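Local coordinates for protein B-agarase (Saccharophagus degradans, PDB 4BQ2) that hydrolyses agarose as a family 50 glycoside hydrolase, an exo-beta-agarase that attacks the polysaccharide from its chain ends, at residues Y112-S117 against R150-M155; G137-P142 against S662-L667; Q174-D179 against Y629-P634; P254-T259 against G278-A283; D425-P430 against S480-G485. All coordinates share one frame; numbering follows the deposited sequence.

Contacts 1 to 3 follow the attachment of a CBM-like domain to the catalytic barrel, whereas contacts 4 and 5 lie on its far side. Contact 1 is internal to the CBM-like domain, which also carries the calcium site of D7, E9, S37, K38 and D185. Contact 2, its centre about 12 Å from that of contact 1, touches it through W154 N and S140 OG at 3.0 Å, a probable hydrogen bond. Contact 3 forms a second crossing between the domains, about 22 Å from contact 2 between centres, and the two touch through L667 and Y629. Contacts 4 and 5 are about 15 Å apart between centres and meet where Y281 packs on P430 and V484.

Contact 1. Residues Y112-S117 against R150-M155; sequences YYAKLS and RQFVWM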
# COMPACT_ATOMS: atom_id res chain seq x y z
N TYR A 112 -7.38 1.93 24.63
CA TYR A 112 -6.64 2.29 23.43
C TYR A 112 -6.17 3.73 23.54
O TYR A 112 -6.93 4.59 23.98
CB TYR A 112 -7.56 2.13 22.19
CG TYR A 112 -7.89 0.70 21.88
CD1 TYR A 112 -8.97 0.05 22.48
CD2 TYR A 112 -7.09 -0.02 20.99
CE1 TYR A 112 -9.27 -1.27 22.21
CE2 TYR A 112 -7.37 -1.32 20.70
CZ TYR A 112 -8.45 -1.97 21.33
OH TYR A 112 -8.70 -3.29 20.98
N TYR A 113 -4.94 4.02 23.13
CA TYR A 113 -4.53 5.43 23.22
C TYR A 113 -3.90 5.99 21.97
O TYR A 113 -3.25 5.27 21.21
CB TYR A 113 -3.61 5.70 24.43
CG TYR A 113 -2.29 4.95 24.39
CD1 TYR A 113 -2.18 3.65 24.91
CD2 TYR A 113 -1.15 5.55 23.87
CE1 TYR A 113 -0.96 2.97 24.89
CE2 TYR A 113 0.08 4.89 23.85
CZ TYR A 113 0.16 3.59 24.36
OH TYR A 113 1.37 2.94 24.32
N ALA A 114 -4.09 7.30 21.81
CA ALA A 114 -3.49 8.04 20.74
C ALA A 114 -2.78 9.24 21.33
O ALA A 114 -3.41 10.12 21.94
CB ALA A 114 -4.55 8.48 19.72
N LYS A 115 -1.47 9.28 21.15
CA LYS A 115 -0.65 10.39 21.64
C LYS A 115 -1.11 11.73 21.05
O LYS A 115 -1.37 11.82 19.86
CB LYS A 115 0.82 10.10 21.33
CG LYS A 115 1.49 9.14 22.31
CD LYS A 115 2.79 8.67 21.72
CE LYS A 115 3.51 7.71 22.65
NZ LYS A 115 4.24 6.75 21.77
N LEU A 116 -1.25 12.76 21.90
CA LEU A 116 -1.52 14.09 21.41
C LEU A 116 -0.27 14.93 21.33
O LEU A 116 -0.18 15.86 20.55
CB LEU A 116 -2.48 14.79 22.36
CG LEU A 116 -3.89 14.23 22.48
CD1 LEU A 116 -4.61 14.95 23.59
CD2 LEU A 116 -4.66 14.39 21.17
N SER A 117 0.66 14.61 22.22
CA SER A 117 1.92 15.35 22.41
C SER A 117 2.94 14.46 23.14
O SER A 117 2.57 13.49 23.80
CB SER A 117 1.68 16.58 23.27
OG SER A 117 1.15 16.18 24.53
N ARG A 150 -3.42 -0.60 24.53
CA ARG A 150 -3.05 -0.70 23.13
C ARG A 150 -2.87 0.66 22.49
O ARG A 150 -3.73 1.50 22.58
CB ARG A 150 -4.09 -1.50 22.36
CG ARG A 150 -4.24 -2.93 22.91
CD ARG A 150 -5.06 -3.78 21.95
NE ARG A 150 -4.35 -4.03 20.69
CZ ARG A 150 -4.97 -4.33 19.55
NH1 ARG A 150 -6.30 -4.42 19.51
NH2 ARG A 150 -4.26 -4.56 18.45
N GLN A 151 -1.75 0.85 21.80
CA GLN A 151 -1.47 2.14 21.15
C GLN A 151 -2.10 2.15 19.75
O GLN A 151 -1.84 1.25 18.95
CB GLN A 151 0.05 2.40 21.06
CG GLN A 151 0.30 3.77 20.47
CD GLN A 151 1.72 4.28 20.51
OE1 GLN A 151 2.70 3.52 20.43
NE2 GLN A 151 1.85 5.59 20.55
N PHE A 152 -2.96 3.15 19.46
CA PHE A 152 -3.46 3.33 18.09
C PHE A 152 -2.23 3.44 17.19
O PHE A 152 -1.22 4.10 17.55
CB PHE A 152 -4.28 4.61 17.94
CG PHE A 152 -5.78 4.45 18.09
CD1 PHE A 152 -6.59 4.19 16.98
CD2 PHE A 152 -6.40 4.66 19.33
CE1 PHE A 152 -7.98 4.08 17.10
CE2 PHE A 152 -7.79 4.54 19.46
CZ PHE A 152 -8.58 4.27 18.35
N VAL A 153 -2.30 2.83 16.01
CA VAL A 153 -1.12 2.75 15.16
C VAL A 153 -1.05 3.98 14.29
O VAL A 153 -2.07 4.40 13.74
CB VAL A 153 -1.20 1.52 14.26
CG1 VAL A 153 -0.03 1.39 13.31
CG2 VAL A 153 -1.34 0.26 15.12
N TRP A 154 0.15 4.50 14.06
CA TRP A 154 0.29 5.66 13.20
C TRP A 154 0.01 5.29 11.75
O TRP A 154 0.53 4.28 11.26
CB TRP A 154 1.71 6.24 13.29
CG TRP A 154 1.86 7.45 12.44
CD1 TRP A 154 2.57 7.56 11.28
CD2 TRP A 154 1.27 8.73 12.68
NE1 TRP A 154 2.44 8.83 10.76
CE2 TRP A 154 1.65 9.57 11.61
CE3 TRP A 154 0.46 9.26 13.71
CZ2 TRP A 154 1.27 10.93 11.55
CZ3 TRP A 154 0.07 10.62 13.64
CH2 TRP A 154 0.47 11.43 12.56
N MET A 155 -0.79 6.12 11.07
CA MET A 155 -1.11 5.96 9.66
C MET A 155 -0.53 7.11 8.83
O MET A 155 0.36 6.90 7.97
CB MET A 155 -2.64 5.82 9.47
CG MET A 155 -3.24 4.64 10.23
SD MET A 155 -2.68 3.02 9.64
CE MET A 155 -3.84 2.80 8.28
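The ring of Y113 lies flat over the start of Q151, whose CA stands 3.9 Å from the ring centroid and 13° off its normal, a CH-pi contact across two neighbouring parallel strands of the CBM-like beta domain. The aromatic ring of W145 stacks with Y113, and that of Y73 meets it as well. At the edge of the Y112 ring, near its plane, comes NH1 of R150, while the edge of the F152 ring faces the backbone carbonyl of Y113. With CG of Y113 held between its backbone N and carbonyl carbon (chi1 63°), the ring swings across onto the adjoining strand.

The backbone gives the pairing its parallel signature, because Y113 bonds to the residues before and after its partner Q151. Y113 N donates to R150 O at 2.8 Å, and F152 N donates to Y113 O at 2.8 Å. On the sheet face that carries Y112 and R150, the two side chains run alongside each other and join at their ends: R150 NH1 donates to Y112 OH at 3.0 Å, a bent bond of 140°. The guanidinium also forms a salt bridge with D103 through NH2, so two partners restrain its position. K115 is anchored by D120 and T144. The F152 ring comes up to Y112, its CE2 lying 3.6 Å from CB of Y112.

Contact 2. Residues G137-P142 against S662-L667; sequences GLRSNP and SYHPGL
P142 packs over one face of the Y663 ring, its CD 4.0 Å from the ring centroid and its CB 3.7 Å from CE1 of Y663, while CD2 of L138 approaches CD2 of the same ring at 3.6 Å. CD2 of H664 meets CB of S140 at 3.4 Å and also touches CG of R139. CG of H664 stands opposite its backbone N (chi1 -161°), which carries the imidazole toward S140.

No direct hydrogen bond crosses; a single water does the bridging. It accepts a hydrogen bond from S140 OG at 2.6 Å and donates to both N141 O and Y663 O. In a second shell, W154 N supports the serine hydroxyl, and G666 N donates to H664 ND1 at 3.0 Å, helping fix the imidazole. The other ring nitrogen, NE2, makes a weak bond to W154 O. R139 leads away toward D712.

The loop between strands 110-115 and 150-155 of the CBM-like domain meets the loop joining strand 648-652 to helix 673-688, with V153 of strand 150-155 against H664.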
# COMPACT_ATOMS: atom_id res chain seq x y z
N GLY A 137 12.29 5.97 11.49
CA GLY A 137 12.23 5.33 10.18
C GLY A 137 11.34 4.09 10.18
O GLY A 137 11.44 3.26 9.26
N LEU A 138 10.49 3.99 11.19
CA LEU A 138 9.42 3.00 11.27
C LEU A 138 8.10 3.72 11.01
O LEU A 138 7.91 4.84 11.50
CB LEU A 138 9.40 2.40 12.67
CG LEU A 138 10.37 1.22 12.90
CD1 LEU A 138 11.82 1.66 12.82
CD2 LEU A 138 10.05 0.60 14.25
N ARG A 139 7.19 3.10 10.24
CA ARG A 139 5.88 3.71 9.96
C ARG A 139 5.10 3.88 11.25
O ARG A 139 4.38 4.84 11.42
CB ARG A 139 5.05 2.88 8.94
CG ARG A 139 3.78 3.61 8.48
CD ARG A 139 4.12 4.99 7.89
NE ARG A 139 5.17 4.88 6.86
CZ ARG A 139 4.96 4.77 5.55
NH1 ARG A 139 3.71 4.79 5.06
NH2 ARG A 139 6.00 4.68 4.73
N SER A 140 5.26 2.91 12.15
CA SER A 140 4.77 3.05 13.50
C SER A 140 5.79 2.39 14.41
O SER A 140 6.47 1.40 14.04
CB SER A 140 3.40 2.40 13.68
OG SER A 140 2.68 3.05 14.72
N ASN A 141 5.90 2.96 15.60
CA ASN A 141 6.92 2.59 16.55
C ASN A 141 6.44 1.58 17.54
O ASN A 141 5.23 1.47 17.80
CB ASN A 141 7.39 3.85 17.33
CG ASN A 141 8.52 4.58 16.62
OD1 ASN A 141 9.12 4.06 15.68
ND2 ASN A 141 8.81 5.81 17.06
N PRO A 142 7.40 0.89 18.19
CA PRO A 142 7.00 0.17 19.39
C PRO A 142 6.51 1.21 20.40
O PRO A 142 6.86 2.38 20.27
CB PRO A 142 8.31 -0.50 19.87
CG PRO A 142 9.41 0.18 19.14
CD PRO A 142 8.84 0.79 17.89
N SER A 662 4.79 -7.79 14.99
CA SER A 662 4.88 -6.54 14.23
C SER A 662 4.44 -5.32 15.02
O SER A 662 3.50 -5.38 15.78
CB SER A 662 4.05 -6.62 12.93
OG SER A 662 4.34 -5.49 12.12
N TYR A 663 5.07 -4.19 14.77
CA TYR A 663 4.60 -2.93 15.35
C TYR A 663 3.47 -2.28 14.58
O TYR A 663 2.92 -1.29 15.02
CB TYR A 663 5.75 -1.93 15.38
CG TYR A 663 7.00 -2.45 16.05
CD1 TYR A 663 6.92 -3.13 17.26
CD2 TYR A 663 8.26 -2.23 15.50
CE1 TYR A 663 8.05 -3.59 17.91
CE2 TYR A 663 9.40 -2.70 16.13
CZ TYR A 663 9.29 -3.38 17.33
OH TYR A 663 10.44 -3.86 17.97
N HIS A 664 3.15 -2.82 13.41
CA HIS A 664 2.19 -2.19 12.51
C HIS A 664 1.57 -3.29 11.68
O HIS A 664 2.29 -4.09 11.07
CB HIS A 664 2.92 -1.20 11.59
CG HIS A 664 2.02 -0.18 10.95
ND1 HIS A 664 0.82 -0.51 10.35
CD2 HIS A 664 2.18 1.15 10.78
CE1 HIS A 664 0.25 0.60 9.89
NE2 HIS A 664 1.06 1.61 10.14
N PRO A 665 0.23 -3.37 11.71
CA PRO A 665 -0.45 -4.41 10.96
C PRO A 665 -0.41 -4.19 9.45
O PRO A 665 -0.41 -5.16 8.71
CB PRO A 665 -1.87 -4.36 11.49
CG PRO A 665 -2.01 -3.12 12.28
CD PRO A 665 -0.68 -2.50 12.48
N GLY A 666 -0.26 -2.94 9.02
CA GLY A 666 -0.42 -2.57 7.62
C GLY A 666 -1.63 -1.64 7.41
O GLY A 666 -2.10 -1.02 8.36
N LEU A 667 -2.16 -1.56 6.19
CA LEU A 667 -3.29 -0.66 5.90
C LEU A 667 -4.67 -1.08 6.43
O LEU A 667 -5.52 -0.26 6.79
CB LEU A 667 -3.34 -0.36 4.37
CG LEU A 667 -2.12 0.47 3.95
CD1 LEU A 667 -1.93 0.55 2.44
CD2 LEU A 667 -2.16 1.89 4.55
O HOH W 1 2.88 1.08 16.35

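Contact 3. Residues Q174-D179 against Y629-P634; sequences QSAMHD and YKEGLP
S175 and A176 run past E631 without a direct hydrogen bond, S175 taking left-handed backbone angles (phi 45°, psi 46°) just where strand 166-174 gives way to a loop. Two waters bridge the segments: one accepts from E631 N at 2.8 Å and donates to Q174 O, the other accepts from M177 N and donates to E631 OE1 at 2.7 Å. That carboxylate oxygen also forms a salt bridge with K180.

CB of S175 wedges between CG of P634, at 3.5 Å, and CD of K630, at 3.8 Å. M177, bent at chi2 (-72°) and again at chi3, curls over the G632 backbone, bringing its CE to 3.4 Å from G632 C and its SD to 3.7 Å from G632 CA. The ammonium of K630 has D606 as its charged partner and reaches Q174 OE1 through a third water.

Water-bridged and apolar contacts here join a loop of the CBM-like domain to the loop following strand 624-627 of the catalytic barrel.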
# COMPACT_ATOMS: atom_id res chain seq x y z
N GLN A 174 -14.83 2.16 7.53
CA GLN A 174 -14.79 2.54 6.10
C GLN A 174 -14.78 1.32 5.18
O GLN A 174 -14.01 0.37 5.42
CB GLN A 174 -13.56 3.41 5.85
CG GLN A 174 -13.59 4.68 6.68
CD GLN A 174 -12.36 5.57 6.54
OE1 GLN A 174 -11.58 5.49 5.57
NE2 GLN A 174 -12.19 6.44 7.52
N SER A 175 -15.62 1.33 4.13
CA SER A 175 -15.67 0.27 3.15
C SER A 175 -15.66 -1.14 3.74
O SER A 175 -14.91 -2.00 3.29
CB SER A 175 -14.52 0.42 2.13
OG SER A 175 -14.72 1.60 1.36
N ALA A 176 -16.47 -1.37 4.76
CA ALA A 176 -16.65 -2.67 5.34
C ALA A 176 -17.54 -3.56 4.46
O ALA A 176 -18.26 -3.06 3.55
CB ALA A 176 -17.26 -2.53 6.74
N MET A 177 -17.48 -4.87 4.71
CA MET A 177 -18.38 -5.84 4.06
C MET A 177 -19.48 -6.28 4.98
O MET A 177 -20.38 -6.99 4.55
CB MET A 177 -17.60 -7.06 3.60
CG MET A 177 -16.50 -6.75 2.58
SD MET A 177 -17.16 -6.30 0.95
CE MET A 177 -16.95 -4.54 0.97
N HIS A 178 -19.41 -5.85 6.24
CA HIS A 178 -20.36 -6.26 7.28
C HIS A 178 -20.69 -5.07 8.16
O HIS A 178 -19.85 -4.17 8.33
CB HIS A 178 -19.72 -7.30 8.20
CG HIS A 178 -19.15 -8.49 7.50
ND1 HIS A 178 -19.93 -9.42 6.86
CD2 HIS A 178 -17.88 -8.93 7.41
CE1 HIS A 178 -19.16 -10.38 6.37
NE2 HIS A 178 -17.91 -10.10 6.69
N ASP A 179 -21.87 -5.09 8.76
CA ASP A 179 -22.18 -4.17 9.86
C ASP A 179 -21.23 -4.47 11.01
O ASP A 179 -21.00 -5.63 11.31
CB ASP A 179 -23.62 -4.42 10.35
CG ASP A 179 -24.67 -3.91 9.36
OD1 ASP A 179 -24.32 -3.12 8.46
OD2 ASP A 179 -25.85 -4.29 9.51
N TYR A 629 -6.92 -1.07 -0.80
CA TYR A 629 -6.72 -1.56 0.53
C TYR A 629 -7.93 -1.21 1.39
O TYR A 629 -7.95 -0.19 2.06
CB TYR A 629 -5.45 -0.95 1.11
CG TYR A 629 -4.15 -1.42 0.43
CD1 TYR A 629 -3.56 -2.62 0.81
CD2 TYR A 629 -3.50 -0.63 -0.49
CE1 TYR A 629 -2.36 -3.04 0.23
CE2 TYR A 629 -2.31 -1.04 -1.09
CZ TYR A 629 -1.74 -2.25 -0.70
OH TYR A 629 -0.53 -2.67 -1.27
N LYS A 630 -8.90 -2.10 1.38
CA LYS A 630 -10.16 -1.94 2.09
C LYS A 630 -10.53 -3.35 2.52
O LYS A 630 -9.79 -4.31 2.23
CB LYS A 630 -11.26 -1.41 1.11
CG LYS A 630 -10.92 -0.13 0.37
CD LYS A 630 -10.83 1.10 1.30
CE LYS A 630 -10.32 2.28 0.49
NZ LYS A 630 -9.60 3.30 1.29
N GLU A 631 -11.63 -3.50 3.23
CA GLU A 631 -12.16 -4.83 3.60
C GLU A 631 -12.84 -5.61 2.47
O GLU A 631 -13.05 -6.82 2.55
CB GLU A 631 -13.03 -4.71 4.86
CG GLU A 631 -12.12 -4.32 6.05
CD GLU A 631 -12.85 -4.12 7.40
OE1 GLU A 631 -13.93 -4.72 7.61
OE2 GLU A 631 -12.29 -3.40 8.27
N GLY A 632 -13.19 -4.89 1.42
CA GLY A 632 -13.67 -5.51 0.19
C GLY A 632 -14.01 -4.43 -0.81
O GLY A 632 -13.49 -3.29 -0.74
N LEU A 633 -14.86 -4.81 -1.75
CA LEU A 633 -15.25 -3.94 -2.84
C LEU A 633 -16.72 -3.54 -2.66
O LEU A 633 -17.61 -4.25 -3.13
CB LEU A 633 -15.02 -4.65 -4.19
CG LEU A 633 -13.63 -5.20 -4.50
CD1 LEU A 633 -13.64 -5.65 -5.98
CD2 LEU A 633 -12.49 -4.19 -4.23
N PRO A 634 -16.97 -2.40 -1.98
CA PRO A 634 -18.37 -2.02 -1.68
C PRO A 634 -19.11 -1.63 -2.96
O PRO A 634 -18.52 -1.02 -3.88
CB PRO A 634 -18.23 -0.78 -0.77
CG PRO A 634 -16.78 -0.79 -0.31
CD PRO A 634 -16.01 -1.42 -1.45
O HOH W 2 -11.84 -1.13 4.78
O HOH W 3 -11.20 3.64 3.34
O HOH W 4 -15.97 -6.11 6.59

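Contact 4. Residues P254-T259 against G278-A283; sequences PKLKAT and GYPYFA
L256 N donates to G278 O at 2.6 Å, a short and nearly straight bond (172°) that ties the 254-259 loop to the turn ahead of strand 280-287. A longer bond runs from K255 NZ to Y279 OH at 3.2 Å. The lysine reaches it by passing over the tyrosine: CD of K255 lies 3.9 Å from the centroid of the Y279 ring, offset toward the hydroxyl-bearing carbon, and a bend at chi3 (86°) turns the chain toward the phenol oxygen. The aliphatic chain thus lies over the ring face while the ammonium bonds its hydroxyl.

Backbone CH groups add to the grip, G278 CA pointing a hydrogen at L256 O across 3.5 Å. CD2 of L256 packs on CG of P280 at 4.0 Å. P254 O, 3.4 Å from CD of P280, is buried without a polar partner.

L256 rests on strands 263-267 and 270-274, the antiparallel neighbours that lead into strand 280-287, while farther along that strand Y281 and F282 pack against helix 742-746.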
# COMPACT_ATOMS: atom_id res chain seq x y z
N PRO A 254 -16.41 -24.24 -20.19
CA PRO A 254 -16.10 -24.66 -21.55
C PRO A 254 -14.82 -24.01 -22.09
O PRO A 254 -14.40 -22.95 -21.60
CB PRO A 254 -17.30 -24.16 -22.34
CG PRO A 254 -17.69 -22.90 -21.63
CD PRO A 254 -17.37 -23.12 -20.17
N LYS A 255 -14.21 -24.66 -23.08
CA LYS A 255 -12.99 -24.17 -23.69
C LYS A 255 -13.36 -23.16 -24.75
O LYS A 255 -14.28 -23.38 -25.55
CB LYS A 255 -12.14 -25.35 -24.22
CG LYS A 255 -10.88 -24.93 -24.96
CD LYS A 255 -9.76 -25.94 -24.85
CE LYS A 255 -9.84 -27.02 -25.90
NZ LYS A 255 -8.98 -28.16 -25.47
N LEU A 256 -12.69 -22.01 -24.74
CA LEU A 256 -12.96 -20.96 -25.72
C LEU A 256 -11.85 -20.97 -26.76
O LEU A 256 -11.01 -21.86 -26.74
CB LEU A 256 -13.04 -19.59 -25.05
CG LEU A 256 -14.07 -19.19 -23.99
CD1 LEU A 256 -15.45 -19.76 -24.28
CD2 LEU A 256 -13.58 -19.60 -22.60
N LYS A 257 -11.83 -19.98 -27.64
CA LYS A 257 -10.82 -19.93 -28.70
C LYS A 257 -9.42 -19.80 -28.07
O LYS A 257 -9.23 -18.94 -27.22
CB LYS A 257 -11.11 -18.73 -29.62
CG LYS A 257 -10.25 -18.66 -30.89
CD LYS A 257 -10.83 -17.66 -31.89
CE LYS A 257 -9.83 -17.41 -33.03
NZ LYS A 257 -9.33 -18.64 -33.68
N ALA A 258 -8.47 -20.65 -28.48
CA ALA A 258 -7.08 -20.60 -27.95
C ALA A 258 -6.21 -19.72 -28.87
O ALA A 258 -6.17 -19.97 -30.10
CB ALA A 258 -6.51 -22.01 -27.92
N THR A 259 -5.55 -18.69 -28.34
CA THR A 259 -4.74 -17.83 -29.19
C THR A 259 -3.26 -18.03 -28.94
O THR A 259 -2.42 -17.46 -29.66
CB THR A 259 -5.02 -16.34 -28.94
OG1 THR A 259 -4.62 -16.02 -27.61
CG2 THR A 259 -6.56 -16.03 -29.13
N GLY A 278 -7.17 -21.64 -24.10
CA GLY A 278 -8.59 -21.36 -24.26
C GLY A 278 -9.44 -21.65 -23.03
O GLY A 278 -10.68 -21.61 -23.09
N TYR A 279 -8.79 -21.97 -21.90
CA TYR A 279 -9.56 -22.29 -20.66
C TYR A 279 -9.82 -21.04 -19.87
O TYR A 279 -8.95 -20.14 -19.83
CB TYR A 279 -8.82 -23.32 -19.79
CG TYR A 279 -8.65 -24.64 -20.47
CD1 TYR A 279 -9.65 -25.60 -20.42
CD2 TYR A 279 -7.48 -24.92 -21.18
CE1 TYR A 279 -9.49 -26.82 -21.07
CE2 TYR A 279 -7.30 -26.14 -21.83
CZ TYR A 279 -8.32 -27.09 -21.77
OH TYR A 279 -8.14 -28.28 -22.42
N PRO A 280 -11.02 -20.92 -19.28
CA PRO A 280 -11.30 -19.71 -18.53
C PRO A 280 -10.27 -19.57 -17.40
O PRO A 280 -9.84 -20.58 -16.83
CB PRO A 280 -12.71 -19.94 -17.96
CG PRO A 280 -13.33 -20.99 -18.86
CD PRO A 280 -12.19 -21.84 -19.34
N TYR A 281 -9.88 -18.33 -17.11
CA TYR A 281 -8.81 -18.06 -16.16
C TYR A 281 -9.18 -16.89 -15.23
O TYR A 281 -9.88 -15.96 -15.64
CB TYR A 281 -7.50 -17.77 -16.94
CG TYR A 281 -6.24 -17.53 -16.09
CD1 TYR A 281 -5.48 -18.59 -15.61
CD2 TYR A 281 -5.82 -16.24 -15.80
CE1 TYR A 281 -4.32 -18.37 -14.87
CE2 TYR A 281 -4.67 -15.99 -15.03
CZ TYR A 281 -3.94 -17.06 -14.57
OH TYR A 281 -2.80 -16.81 -13.82
N PHE A 282 -8.67 -16.93 -14.00
CA PHE A 282 -8.95 -15.92 -12.98
C PHE A 282 -7.66 -15.82 -12.14
O PHE A 282 -7.12 -16.84 -11.68
CB PHE A 282 -10.17 -16.30 -12.13
CG PHE A 282 -10.56 -15.24 -11.10
CD1 PHE A 282 -10.01 -15.26 -9.81
CD2 PHE A 282 -11.48 -14.25 -11.42
CE1 PHE A 282 -10.37 -14.29 -8.87
CE2 PHE A 282 -11.85 -13.27 -10.50
CZ PHE A 282 -11.29 -13.29 -9.21
N ALA A 283 -7.12 -14.60 -12.05
CA ALA A 283 -5.79 -14.43 -11.51
C ALA A 283 -5.80 -14.26 -9.99
O ALA A 283 -6.46 -13.36 -9.46
CB ALA A 283 -5.12 -13.23 -12.19

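Contact 5. Residues D425-P430 against S480-G485; sequences DNNRIP and SPWCVG
N427, in left-handed backbone angles (phi 58°, psi 32°), lays its backbone on the face of the W482 indole. Its CA stands 3.9 Å from the centroid of the five-membered ring in a CH-pi contact, and R428 N follows over the same face. The N427 amide is turned only 23° from the indole plane; its OD1 comes within 3.3 Å of W482 CD1 but is badly angled for a hydrogen bond to NE1. No hydrogen bond crosses directly between the segments.

Within the loop, N426 OD1 accepts from R428 N at 2.7 Å, an Asx turn, and also from I429 N, while its ND2 donates to I429 O at 3.1 Å. On the facing segment, S480 OG accepts from W482 N in an ST turn within the type I beta turn from S480 to C483. P430 then closes the contact: its N lies at the indole edge, its CA is 3.2 Å from W482 O, and its CB packs on CG2 of V484 at 3.6 Å.

Immediately beyond P430 begins strand 431-435, which pairs in parallel with strand 483-488 in the catalytic barrel; R428 and I429 lean instead on helix 394-410, where D405 holds the arginine.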
# COMPACT_ATOMS: atom_id res chain seq x y z
N ASP A 425 10.97 -18.00 -16.52
CA ASP A 425 11.00 -19.26 -17.27
C ASP A 425 10.64 -20.49 -16.45
O ASP A 425 11.00 -21.60 -16.82
CB ASP A 425 12.37 -19.46 -17.98
CG ASP A 425 13.52 -19.63 -17.01
OD1 ASP A 425 13.35 -19.35 -15.81
OD2 ASP A 425 14.62 -20.05 -17.45
N ASN A 426 9.93 -20.31 -15.34
CA ASN A 426 9.65 -21.45 -14.46
C ASN A 426 8.79 -22.48 -15.16
O ASN A 426 8.92 -23.66 -14.92
CB ASN A 426 9.03 -20.98 -13.14
CG ASN A 426 7.56 -20.71 -13.24
OD1 ASN A 426 6.77 -21.64 -13.18
ND2 ASN A 426 7.18 -19.44 -13.42
N ASN A 427 7.93 -22.01 -16.06
CA ASN A 427 7.12 -22.86 -16.92
C ASN A 427 6.22 -23.85 -16.14
O ASN A 427 5.93 -24.93 -16.62
CB ASN A 427 8.00 -23.57 -17.97
CG ASN A 427 8.62 -22.60 -18.94
OD1 ASN A 427 8.23 -21.43 -19.01
ND2 ASN A 427 9.63 -23.07 -19.69
N ARG A 428 5.76 -23.43 -14.96
CA ARG A 428 4.86 -24.28 -14.15
C ARG A 428 3.68 -23.44 -13.62
O ARG A 428 2.61 -23.97 -13.26
CB ARG A 428 5.63 -24.93 -12.97
CG ARG A 428 6.70 -25.98 -13.36
CD ARG A 428 7.77 -26.09 -12.25
NE ARG A 428 7.11 -26.63 -11.11
CZ ARG A 428 7.39 -26.48 -9.82
NH1 ARG A 428 8.42 -25.78 -9.32
NH2 ARG A 428 6.56 -27.10 -9.03
N ILE A 429 3.89 -22.13 -13.54
CA ILE A 429 2.84 -21.21 -13.06
C ILE A 429 3.00 -19.87 -13.82
O ILE A 429 4.13 -19.41 -14.04
CB ILE A 429 2.89 -21.00 -11.51
CG1 ILE A 429 1.63 -20.24 -11.05
CG2 ILE A 429 4.19 -20.28 -11.09
CD1 ILE A 429 1.54 -20.09 -9.52
N PRO A 430 1.88 -19.29 -14.28
CA PRO A 430 1.98 -18.03 -15.01
C PRO A 430 2.46 -16.90 -14.13
O PRO A 430 2.43 -17.01 -12.89
CB PRO A 430 0.51 -17.75 -15.43
CG PRO A 430 -0.15 -19.07 -15.39
CD PRO A 430 0.48 -19.76 -14.21
N SER A 480 6.86 -15.10 -23.86
CA SER A 480 6.35 -16.37 -23.25
C SER A 480 4.84 -16.35 -23.08
O SER A 480 4.29 -15.37 -22.60
CB SER A 480 6.95 -16.59 -21.84
OG SER A 480 6.45 -17.81 -21.28
N PRO A 481 4.15 -17.46 -23.44
CA PRO A 481 2.71 -17.57 -23.16
C PRO A 481 2.43 -17.55 -21.67
O PRO A 481 1.30 -17.30 -21.27
CB PRO A 481 2.34 -18.98 -23.68
CG PRO A 481 3.65 -19.76 -23.62
CD PRO A 481 4.71 -18.72 -23.98
N TRP A 482 3.45 -17.83 -20.84
CA TRP A 482 3.24 -17.86 -19.38
C TRP A 482 3.09 -16.47 -18.79
O TRP A 482 2.67 -16.33 -17.63
CB TRP A 482 4.39 -18.58 -18.67
CG TRP A 482 4.45 -20.01 -18.98
CD1 TRP A 482 5.19 -20.61 -19.98
CD2 TRP A 482 3.76 -21.04 -18.31
NE1 TRP A 482 4.96 -21.98 -19.95
CE2 TRP A 482 4.11 -22.27 -18.92
CE3 TRP A 482 2.85 -21.05 -17.23
CZ2 TRP A 482 3.58 -23.50 -18.51
CZ3 TRP A 482 2.34 -22.29 -16.80
CH2 TRP A 482 2.70 -23.49 -17.44
N CYS A 483 3.43 -15.44 -19.56
CA CYS A 483 3.22 -14.08 -19.05
C CYS A 483 1.78 -13.64 -19.26
O CYS A 483 1.35 -13.43 -20.40
CB CYS A 483 4.20 -13.10 -19.68
SG CYS A 483 3.90 -11.37 -19.23
N VAL A 484 1.04 -13.43 -18.17
CA VAL A 484 -0.38 -13.07 -18.25
C VAL A 484 -0.53 -11.67 -18.84
O VAL A 484 -1.39 -11.40 -19.69
CB VAL A 484 -1.08 -13.16 -16.86
CG1 VAL A 484 -2.59 -12.85 -16.98
CG2 VAL A 484 -0.92 -14.56 -16.25
N GLY A 485 0.33 -10.77 -18.42
CA GLY A 485 0.22 -9.41 -18.87
C GLY A 485 1.30 -8.56 -18.26
O GLY A 485 2.09 -9.04 -17.43
O HOH W 5 8.30 -18.85 -20.14